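Local atomic coordinates of RegF protein (PDB entry 4HOJ), a protein that binds glutathione and calcium ions and, as a glutathione transferase homologue of the stringent starvation protein A type, probably acts in the starvation response. Residues A[19-24]-A[70-75]; A[147-152]-A[182-187]; A[158-163]-A[175-180]. All coordinates share one frame; numbering follows the deposited sequence. Where two conformers were deposited one is given.

Overall arrangement
Contacts 1 and 3 are buried and apolar, made of isoleucine, valine and leucine branches, with a tyrosine ring edge added in contact 3. Contact 1 belongs to the thioredoxin-like N-terminal domain, contacts 2 and 3 to the helical C-terminal domain. Those two share helices 151-161 and 175-185 and touch through F185, whose ring lies against L160 and W161. Contact 2 is only partly buried, and its chemistry changes accordingly to an arginine laid flat on a phenylalanine. It also abuts contact 1 across the domain boundary, where E24 OE2 meets R187 NE at 2.9 Å in a salt bridge and M151 packs on V21.

Contact 1: residues A[19-24]-A[70-75]; sequences RFVLYE and EYIDER
I72 meets V21 and L22 with a different branch for each, and it is the residue of 70-75 that carries this helix-helix contact. CG2 lies anti to the backbone N and comes within 3.6 Å of V21 CG1; the same V21 methyl sits 4.0 Å from I72 CB, so V21 is lodged against the branch point. The other arm, CG1, is anti to the carbonyl carbon (chi1 -67°) and carries CD1 up to L22, 3.8 Å from its CD2. Here the two side chains cross at about a right angle. The L22 bond to CB does not aim at the neighbouring helix; the end of the side chain makes the approach. Next along, D73 turns its carboxylate to K25 in a salt bridge, while E74 pairs with R89 and R93 of the second subunit. R75 closes the segment with a salt bridge to E57. Helices 13-25 and 65-75 thus pack side by side on one face of the sheet, as in the thioredoxin-like domain of glutathione transferases. Only methyl and methine groups meet between these segments, which implies that shape and burial hold the two helices together, with the charges placed around the contact.

Contact 2: residues A[147-152]-A[182-187]; sequences EDFSMI and ERIFQR. With CA (calcium ion), chain E.
F149 and I184 mark the closest backbone approach, 8.7 Å between CA atoms, where the lead-in to helix 151-161 passes the last part of helix 175-185. The F149 ring and the R187 side chain come from opposite directions and overlap face to face. With planes only 4° apart, the guanidinium lies flat on the ring, and R187 CZ stands 3.5 Å from the centroid of the F149 ring in a cation-pi stack. NE sits over the ring centre; R187 CD adds a CH-pi contact on the same ring. A bend at chi3 (63°) of the arginine turns its planar end to lie along the phenylalanine. NE also forms a salt bridge with E24, a second hold that should fix the rotation of the group. I184 takes the ring edge, its CD1 4.0 Å from F149 CD1. Two residues before I184, E182 points elsewhere and binds a calcium ion through OE2 at 2.4 Å, alongside a water. Just past the stacked ring, S150 caps helix 151-161: its OG accepts from I152 N at 3.1 Å, while its own N bonds to D153 OD2. This S-x-x-D sequence is the N-capping box signature of the glutathione transferase fold.

Contact 3: residues A[158-163]-A[175-180]; sequences PLLWRL and APLLKY
P158 O takes two donors from R162, on the flank of helix 151-161 turned away from 175-180; on the other flank L160 packs against L177 and Y180, within the all-helical C-terminal domain of the glutathione transferase fold. The bond from R162 NH1 is 3.1 Å long and fairly straight at 164°, with the oxygen close to the guanidinium plane; the donor itself is tilted 30° from the carbonyl plane. The backbone bond from R162 N is weak. The arginine thus folds back on the end of the helix it follows, and its NH2 goes on to a salt bridge with E198. Helices 151-161 and 175-185 pack here, the first of them kinked at P158, which has no N-H to offer the preceding turn. L160 fills the space between them. With CG anti to the carbonyl carbon (chi1 -57°), it sends CD1 to the edge of the Y180 ring, 3.6 Å from CE2, and its other methyl, CD2, lies 4.3 Å from L177 CD2. L131 of helix 117-134 touches L160, L163 and L177, extending the leucine cluster to a third helix. At its far side the Y180 hydroxyl is hydrogen-bonded to D153. L178 borders a bound calcium ion, about 4 Å from its side chain, and its CD2 meets CD1 of L163 at 4.1 Å.

Contact 1: residues A[19-24]-A[70-75]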
loop_
_atom_site.group_PDB
_atom_site.type_symbol
_atom_site.label_atom_id
_atom_site.label_comp_id
_atom_site.label_asym_id
_atom_site.label_seq_id
_atom_site.Cartn_x
_atom_site.Cartn_y
_atom_site.Cartn_z
ATOM N N ARG A 19 -17.726 -0.432 3.972
ATOM C CA ARG A 19 -19.178 -0.314 3.928
ATOM C C ARG A 19 -19.595 0.674 2.858
ATOM O O ARG A 19 -20.533 0.405 2.099
ATOM C CB ARG A 19 -19.726 0.034 5.336
ATOM C CG ARG A 19 -19.651 -1.160 6.297
ATOM C CD ARG A 19 -20.238 -0.768 7.652
ATOM N NE ARG A 19 -19.246 -0.295 8.618
ATOM C CZ ARG A 19 -19.129 0.958 9.080
ATOM N NH1 ARG A 19 -18.327 1.207 10.142
ATOM N NH2 ARG A 19 -19.826 1.937 8.562
ATOM N N PHE A 20 -18.869 1.789 2.761
ATOM C CA PHE A 20 -19.189 2.788 1.746
ATOM C C PHE A 20 -19.065 2.179 0.327
ATOM O O PHE A 20 -19.975 2.304 -0.500
ATOM C CB PHE A 20 -18.272 3.973 2.000
ATOM C CG PHE A 20 -18.577 5.219 1.189
ATOM C CD1 PHE A 20 -19.698 5.363 0.386
ATOM C CD2 PHE A 20 -17.658 6.277 1.274
ATOM C CE1 PHE A 20 -19.910 6.575 -0.320
ATOM C CE2 PHE A 20 -17.846 7.466 0.597
ATOM C CZ PHE A 20 -18.975 7.621 -0.232
ATOM N N VAL A 21 -17.951 1.480 0.047
ATOM C CA VAL A 21 -17.805 0.843 -1.250
ATOM C C VAL A 21 -18.908 -0.154 -1.503
ATOM O O VAL A 21 -19.455 -0.190 -2.609
ATOM C CB VAL A 21 -16.408 0.160 -1.428
ATOM C CG1 VAL A 21 -16.356 -0.619 -2.766
ATOM C CG2 VAL A 21 -15.295 1.172 -1.413
ATOM N N LEU A 22 -19.237 -0.987 -0.524
ATOM C CA LEU A 22 -20.237 -2.027 -0.739
ATOM C C LEU A 22 -21.571 -1.441 -1.105
ATOM O O LEU A 22 -22.227 -1.924 -2.028
ATOM C CB LEU A 22 -20.306 -2.965 0.474
ATOM C CG LEU A 22 -19.092 -3.890 0.585
ATOM C CD1 LEU A 22 -19.009 -4.435 2.007
ATOM C CD2 LEU A 22 -19.188 -5.010 -0.428
ATOM N N TYR A 23 -21.983 -0.368 -0.427
ATOM C CA TYR A 23 -23.239 0.266 -0.789
ATOM C C TYR A 23 -23.187 1.032 -2.099
ATOM O O TYR A 23 -24.197 1.088 -2.807
ATOM C CB TYR A 23 -23.742 1.126 0.368
ATOM C CG TYR A 23 -24.377 0.307 1.484
ATOM C CD1 TYR A 23 -25.623 -0.256 1.286
ATOM C CD2 TYR A 23 -23.732 0.084 2.689
ATOM C CE1 TYR A 23 -26.216 -0.995 2.276
ATOM C CE2 TYR A 23 -24.324 -0.665 3.703
ATOM C CZ TYR A 23 -25.565 -1.203 3.461
ATOM O OH TYR A 23 -26.230 -1.959 4.407
ATOM N N GLU A 24 -22.003 1.534 -2.480
ATOM C CA GLU A 24 -21.912 2.166 -3.806
ATOM C C GLU A 24 -22.096 1.121 -4.906
ATOM O O GLU A 24 -22.669 1.437 -5.932
ATOM C CB GLU A 24 -20.530 2.873 -4.012
ATOM C CG GLU A 24 -20.343 4.193 -3.252
ATOM C CD GLU A 24 -21.067 5.352 -3.915
ATOM O OE1 GLU A 24 -21.258 5.305 -5.166
ATOM O OE2 GLU A 24 -21.452 6.302 -3.236
ATOM N N GLU A 70 -10.030 -2.318 -3.288
ATOM C CA GLU A 70 -9.544 -2.654 -4.645
ATOM C C GLU A 70 -10.180 -3.894 -5.164
ATOM O O GLU A 70 -10.603 -3.949 -6.319
ATOM C CB GLU A 70 -8.032 -2.870 -4.676
ATOM C CG GLU A 70 -7.242 -1.596 -4.520
ATOM C CD GLU A 70 -6.900 -0.902 -5.817
ATOM O OE1 GLU A 70 -7.433 -1.286 -6.889
ATOM O OE2 GLU A 70 -6.082 0.047 -5.751
ATOM N N TYR A 71 -10.205 -4.921 -4.323
ATOM C CA TYR A 71 -10.836 -6.170 -4.714
ATOM C C TYR A 71 -12.292 -5.939 -5.080
ATOM O O TYR A 71 -12.729 -6.352 -6.150
ATOM C CB TYR A 71 -10.685 -7.237 -3.601
ATOM C CG TYR A 71 -11.488 -8.459 -3.894
ATOM C CD1 TYR A 71 -11.076 -9.374 -4.847
ATOM C CD2 TYR A 71 -12.658 -8.709 -3.201
ATOM C CE1 TYR A 71 -11.822 -10.514 -5.107
ATOM C CE2 TYR A 71 -13.428 -9.842 -3.461
ATOM C CZ TYR A 71 -13.012 -10.731 -4.409
ATOM O OH TYR A 71 -13.739 -11.868 -4.650
ATOM N N ILE A 72 -13.043 -5.264 -4.218
ATOM C CA ILE A 72 -14.453 -5.072 -4.491
ATOM C C ILE A 72 -14.637 -4.340 -5.842
ATOM O O ILE A 72 -15.525 -4.676 -6.629
ATOM C CB ILE A 72 -15.138 -4.356 -3.337
ATOM C CG1 ILE A 72 -15.151 -5.251 -2.113
ATOM C CG2 ILE A 72 -16.604 -4.040 -3.747
ATOM C CD1 ILE A 72 -15.488 -4.471 -0.844
ATOM N N ASP A 73 -13.788 -3.338 -6.081
ATOM C CA ASP A 73 -13.918 -2.564 -7.300
ATOM C C ASP A 73 -13.688 -3.429 -8.533
ATOM O O ASP A 73 -14.312 -3.203 -9.580
ATOM C CB ASP A 73 -12.923 -1.397 -7.293
ATOM C CG ASP A 73 -13.257 -0.340 -8.305
ATOM O OD1 ASP A 73 -14.472 -0.051 -8.504
ATOM O OD2 ASP A 73 -12.336 0.223 -8.930
ATOM N N GLU A 74 -12.773 -4.398 -8.433
ATOM C CA GLU A 74 -12.470 -5.255 -9.559
ATOM C C GLU A 74 -13.503 -6.372 -9.675
ATOM O O GLU A 74 -13.845 -6.802 -10.795
ATOM C CB GLU A 74 -11.018 -5.792 -9.499
ATOM C CG GLU A 74 -9.977 -4.675 -9.675
ATOM C CD GLU A 74 -8.556 -5.185 -9.846
ATOM O OE1 GLU A 74 -8.332 -6.395 -9.591
ATOM O OE2 GLU A 74 -7.682 -4.360 -10.232
ATOM N N ARG A 75 -14.037 -6.827 -8.547
ATOM C CA ARG A 75 -14.933 -7.967 -8.489
ATOM C C ARG A 75 -16.349 -7.612 -8.999
ATOM O O ARG A 75 -17.043 -8.444 -9.613
ATOM C CB ARG A 75 -14.965 -8.457 -7.047
ATOM C CG ARG A 75 -15.999 -9.458 -6.728
ATOM C CD ARG A 75 -15.566 -10.837 -7.149
ATOM N NE ARG A 75 -16.581 -11.756 -6.676
ATOM C CZ ARG A 75 -17.787 -11.890 -7.222
ATOM N NH1 ARG A 75 -18.122 -11.187 -8.300
ATOM N NH2 ARG A 75 -18.655 -12.748 -6.700
#

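Contact 2: residues A[147-152]-A[182-187]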
loop_
_atom_site.group_PDB
_atom_site.type_symbol
_atom_site.label_atom_id
_atom_site.label_comp_id
_atom_site.label_asym_id
_atom_site.label_seq_id
_atom_site.Cartn_x
_atom_site.Cartn_y
_atom_site.Cartn_z
ATOM N N GLU A 147 -13.223 15.570 -11.778
ATOM C CA GLU A 147 -14.648 15.824 -11.721
ATOM C C GLU A 147 -15.440 14.545 -11.446
ATOM O O GLU A 147 -16.650 14.611 -11.289
ATOM C CB GLU A 147 -15.113 16.553 -12.980
ATOM C CG GLU A 147 -14.722 15.834 -14.185
ATOM C CD GLU A 147 -15.045 16.585 -15.526
ATOM O OE1 GLU A 147 -15.102 17.862 -15.636
ATOM O OE2 GLU A 147 -15.273 15.844 -16.498
ATOM N N ASP A 148 -14.761 13.401 -11.320
ATOM C CA ASP A 148 -15.438 12.127 -11.035
ATOM C C ASP A 148 -15.131 11.539 -9.643
ATOM O O ASP A 148 -13.986 11.411 -9.238
ATOM C CB ASP A 148 -15.115 11.080 -12.093
ATOM C CG ASP A 148 -15.491 11.544 -13.471
ATOM O OD1 ASP A 148 -16.683 11.751 -13.696
ATOM O OD2 ASP A 148 -14.579 11.748 -14.285
ATOM N N PHE A 149 -16.188 11.152 -8.947
ATOM C CA PHE A 149 -16.090 10.450 -7.660
ATOM C C PHE A 149 -15.277 9.195 -7.826
ATOM O O PHE A 149 -15.446 8.469 -8.796
ATOM C CB PHE A 149 -17.509 10.080 -7.231
ATOM C CG PHE A 149 -17.572 9.273 -5.953
ATOM C CD1 PHE A 149 -17.360 9.880 -4.739
ATOM C CD2 PHE A 149 -17.847 7.896 -5.981
ATOM C CE1 PHE A 149 -17.454 9.129 -3.554
ATOM C CE2 PHE A 149 -17.947 7.144 -4.811
ATOM C CZ PHE A 149 -17.730 7.756 -3.595
ATOM N N SER A 150 -14.420 8.891 -6.848
ATOM C CA SER A 150 -13.557 7.712 -6.954
ATOM C C SER A 150 -13.281 7.074 -5.629
ATOM O O SER A 150 -13.677 7.595 -4.568
ATOM C CB SER A 150 -12.169 8.002 -7.591
ATOM O OG SER A 150 -11.372 8.751 -6.691
ATOM N N MET A 151 -12.562 5.956 -5.698
ATOM C CA MET A 151 -12.160 5.224 -4.482
ATOM C C MET A 151 -11.301 6.093 -3.568
ATOM O O MET A 151 -11.216 5.883 -2.365
ATOM C CB MET A 151 -11.317 4.031 -4.924
ATOM C CG MET A 151 -11.028 3.187 -3.738
ATOM S SD MET A 151 -12.550 2.354 -3.319
ATOM C CE MET A 151 -12.485 1.024 -4.518
ATOM N N ILE A 152 -10.647 7.087 -4.144
ATOM C CA ILE A 152 -9.858 7.981 -3.329
ATOM C C ILE A 152 -10.729 8.819 -2.375
ATOM O O ILE A 152 -10.423 9.029 -1.194
ATOM C CB ILE A 152 -8.845 8.820 -4.183
ATOM C CG1 ILE A 152 -8.162 8.008 -5.311
ATOM C CG2 ILE A 152 -7.813 9.437 -3.244
ATOM C CD1 ILE A 152 -7.701 6.627 -5.078
ATOM N N GLU A 182 -19.220 17.799 2.579
ATOM C CA GLU A 182 -20.696 17.771 2.530
ATOM C C GLU A 182 -21.269 17.120 1.257
ATOM O O GLU A 182 -22.286 16.393 1.319
ATOM C CB GLU A 182 -21.296 19.167 2.755
ATOM C CG GLU A 182 -20.980 19.738 4.138
ATOM C CD GLU A 182 -21.293 18.790 5.300
ATOM O OE1 GLU A 182 -22.394 18.173 5.346
ATOM O OE2 GLU A 182 -20.414 18.655 6.181
ATOM N N ARG A 183 -20.635 17.331 0.115
ATOM C CA ARG A 183 -21.073 16.645 -1.096
ATOM C C ARG A 183 -20.917 15.133 -0.977
ATOM O O ARG A 183 -21.831 14.421 -1.382
ATOM C CB ARG A 183 -20.339 17.174 -2.318
ATOM C CG ARG A 183 -20.985 18.453 -2.847
ATOM C CD ARG A 183 -20.530 18.768 -4.266
ATOM N NE ARG A 183 -19.088 18.568 -4.396
ATOM C CZ ARG A 183 -18.187 19.495 -4.106
ATOM N NH1 ARG A 183 -18.569 20.700 -3.689
ATOM N NH2 ARG A 183 -16.909 19.236 -4.248
ATOM N N ILE A 184 -19.793 14.650 -0.432
ATOM C CA ILE A 184 -19.630 13.229 -0.251
ATOM C C ILE A 184 -20.714 12.687 0.681
ATOM O O ILE A 184 -21.310 11.620 0.420
ATOM C CB ILE A 184 -18.257 12.934 0.356
ATOM C CG1 ILE A 184 -17.173 13.444 -0.590
ATOM C CG2 ILE A 184 -18.097 11.409 0.616
ATOM C CD1 ILE A 184 -17.257 12.867 -2.039
ATOM N N PHE A 185 -20.999 13.421 1.758
ATOM C CA PHE A 185 -21.892 12.883 2.786
ATOM C C PHE A 185 -23.350 12.885 2.317
ATOM O O PHE A 185 -24.165 12.155 2.918
ATOM C CB PHE A 185 -21.845 13.698 4.065
ATOM C CG PHE A 185 -20.460 13.846 4.674
ATOM C CD1 PHE A 185 -19.450 12.865 4.518
ATOM C CD2 PHE A 185 -20.202 14.979 5.455
ATOM C CE1 PHE A 185 -18.200 13.077 5.157
ATOM C CE2 PHE A 185 -18.973 15.169 6.051
ATOM C CZ PHE A 185 -17.969 14.196 5.885
ATOM N N GLN A 186 -23.655 13.634 1.253
ATOM C CA GLN A 186 -24.990 13.598 0.692
ATOM C C GLN A 186 -25.205 12.402 -0.215
ATOM O O GLN A 186 -26.310 12.174 -0.680
ATOM C CB GLN A 186 -25.262 14.904 -0.043
ATOM C CG GLN A 186 -25.384 16.036 0.975
ATOM C CD GLN A 186 -25.369 17.442 0.390
ATOM O OE1 GLN A 186 -25.167 17.649 -0.820
ATOM N NE2 GLN A 186 -25.585 18.433 1.266
ATOM N N ARG A 187 -24.156 11.636 -0.514
ATOM C CA ARG A 187 -24.358 10.526 -1.435
ATOM C C ARG A 187 -25.213 9.444 -0.744
ATOM O O ARG A 187 -24.990 9.082 0.413
ATOM C CB ARG A 187 -23.035 9.905 -1.870
ATOM C CG ARG A 187 -22.141 10.847 -2.679
ATOM C CD ARG A 187 -20.835 10.177 -3.128
ATOM N NE ARG A 187 -21.053 9.033 -4.039
ATOM C CZ ARG A 187 -21.097 9.164 -5.354
ATOM N NH1 ARG A 187 -20.994 10.358 -5.904
ATOM N NH2 ARG A 187 -21.300 8.099 -6.100
HETATM CA CA CA E . -18.193 19.529 6.204
HETATM O O HOH W 1 -17.641 18.978 8.534
#

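Contact 3: residues A[158-163]-A[175-180]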
loop_
_atom_site.group_PDB
_atom_site.type_symbol
_atom_site.label_atom_id
_atom_site.label_comp_id
_atom_site.label_asym_id
_atom_site.label_seq_id
_atom_site.Cartn_x
_atom_site.Cartn_y
_atom_site.Cartn_z
ATOM N N PRO A 158 -14.391 8.601 5.678
ATOM C CA PRO A 158 -14.618 8.353 7.126
ATOM C C PRO A 158 -13.870 9.274 8.032
ATOM O O PRO A 158 -14.351 9.530 9.160
ATOM C CB PRO A 158 -14.183 6.909 7.298
ATOM C CG PRO A 158 -14.420 6.306 5.857
ATOM C CD PRO A 158 -13.880 7.397 4.999
ATOM N N LEU A 159 -12.701 9.761 7.618
ATOM C CA LEU A 159 -11.991 10.763 8.418
ATOM C C LEU A 159 -12.709 12.091 8.415
ATOM O O LEU A 159 -12.930 12.668 9.466
ATOM C CB LEU A 159 -10.561 10.906 7.929
ATOM C CG LEU A 159 -9.774 12.103 8.503
ATOM C CD1 LEU A 159 -9.768 12.025 10.028
ATOM C CD2 LEU A 159 -8.360 12.071 7.955
ATOM N N LEU A 160 -13.137 12.537 7.264
ATOM C CA LEU A 160 -13.878 13.811 7.230
ATOM C C LEU A 160 -15.189 13.743 8.004
ATOM O O LEU A 160 -15.562 14.721 8.646
ATOM C CB LEU A 160 -14.142 14.224 5.754
ATOM C CG LEU A 160 -12.867 14.338 4.912
ATOM C CD1 LEU A 160 -13.209 14.793 3.479
ATOM C CD2 LEU A 160 -11.946 15.310 5.564
ATOM N N TRP A 161 -15.854 12.572 8.001
ATOM C CA TRP A 161 -17.074 12.431 8.794
ATOM C C TRP A 161 -16.778 12.639 10.276
ATOM O O TRP A 161 -17.653 13.142 10.988
ATOM C CB TRP A 161 -17.602 11.014 8.554
ATOM C CG TRP A 161 -18.886 10.779 9.280
ATOM C CD1 TRP A 161 -19.032 9.993 10.380
ATOM C CD2 TRP A 161 -20.179 11.350 9.008
ATOM N NE1 TRP A 161 -20.340 10.054 10.840
ATOM C CE2 TRP A 161 -21.061 10.847 9.986
ATOM C CE3 TRP A 161 -20.666 12.238 8.039
ATOM C CZ2 TRP A 161 -22.412 11.213 10.035
ATOM C CZ3 TRP A 161 -22.016 12.574 8.070
ATOM C CH2 TRP A 161 -22.861 12.059 9.062
ATOM N N ARG A 162 -15.577 12.267 10.722
ATOM C CA ARG A 162 -15.177 12.230 12.116
ATOM C C ARG A 162 -14.464 13.474 12.578
ATOM O O ARG A 162 -13.982 13.464 13.736
ATOM C CB ARG A 162 -14.280 10.982 12.380
ATOM C CG ARG A 162 -15.088 9.675 12.398
ATOM C CD ARG A 162 -14.132 8.454 12.247
ATOM N NE ARG A 162 -14.832 7.211 12.471
ATOM C CZ ARG A 162 -15.678 6.616 11.624
ATOM N NH1 ARG A 162 -15.894 7.188 10.416
ATOM N NH2 ARG A 162 -16.235 5.446 11.905
ATOM N N LEU A 163 -14.442 14.572 11.807
ATOM C CA LEU A 163 -13.669 15.720 12.313
ATOM C C LEU A 163 -14.213 16.257 13.621
ATOM O O LEU A 163 -13.414 16.554 14.548
ATOM C CB LEU A 163 -13.562 16.852 11.317
ATOM C CG LEU A 163 -12.900 16.453 9.996
ATOM C CD1 LEU A 163 -12.890 17.626 9.036
ATOM C CD2 LEU A 163 -11.506 15.916 10.232
ATOM N N ALA A 175 -12.285 25.905 4.079
ATOM C CA ALA A 175 -13.694 25.891 3.694
ATOM C C ALA A 175 -13.994 25.021 2.460
ATOM O O ALA A 175 -14.970 24.264 2.484
ATOM C CB ALA A 175 -14.241 27.313 3.510
ATOM N N PRO A 176 -13.137 25.070 1.415
ATOM C CA PRO A 176 -13.396 24.225 0.239
ATOM C C PRO A 176 -13.406 22.731 0.542
ATOM O O PRO A 176 -14.248 22.011 0.004
ATOM C CB PRO A 176 -12.238 24.578 -0.702
ATOM C CG PRO A 176 -11.971 25.994 -0.409
ATOM C CD PRO A 176 -12.121 26.104 1.090
ATOM N N LEU A 177 -12.499 22.274 1.398
ATOM C CA LEU A 177 -12.511 20.885 1.829
ATOM C C LEU A 177 -13.827 20.530 2.545
ATOM O O LEU A 177 -14.382 19.431 2.387
ATOM C CB LEU A 177 -11.321 20.627 2.742
ATOM C CG LEU A 177 -11.246 19.195 3.265
ATOM C CD1 LEU A 177 -10.997 18.232 2.126
ATOM C CD2 LEU A 177 -10.207 19.061 4.384
ATOM N N LEU A 178 -14.333 21.438 3.370
ATOM C CA LEU A 178 -15.558 21.134 4.115
ATOM C C LEU A 178 -16.788 21.108 3.190
ATOM O O LEU A 178 -17.694 20.295 3.404
ATOM C CB LEU A 178 -15.766 22.157 5.241
ATOM C CG LEU A 178 -14.702 22.057 6.353
ATOM C CD1 LEU A 178 -14.976 23.111 7.412
ATOM C CD2 LEU A 178 -14.705 20.697 6.978
ATOM N N LYS A 179 -16.800 21.950 2.168
ATOM C CA LYS A 179 -17.900 21.939 1.203
ATOM C C LYS A 179 -17.856 20.627 0.417
ATOM O O LYS A 179 -18.894 19.974 0.215
ATOM C CB LYS A 179 -17.826 23.152 0.265
ATOM C CG LYS A 179 -18.839 23.076 -0.893
ATOM C CD LYS A 179 -19.040 24.386 -1.618
ATOM C CE LYS A 179 -19.910 24.175 -2.853
ATOM N NZ LYS A 179 -20.492 25.447 -3.330
ATOM N N TYR A 180 -16.659 20.240 -0.019
ATOM C CA TYR A 180 -16.455 18.914 -0.602
ATOM C C TYR A 180 -16.944 17.778 0.307
ATOM O O TYR A 180 -17.651 16.868 -0.169
ATOM C CB TYR A 180 -14.968 18.709 -1.000
ATOM C CG TYR A 180 -14.516 17.263 -1.091
ATOM C CD1 TYR A 180 -14.669 16.517 -2.272
ATOM C CD2 TYR A 180 -13.933 16.635 0.009
ATOM C CE1 TYR A 180 -14.249 15.213 -2.351
ATOM C CE2 TYR A 180 -13.524 15.340 -0.066
ATOM C CZ TYR A 180 -13.684 14.627 -1.237
ATOM O OH TYR A 180 -13.256 13.321 -1.290
#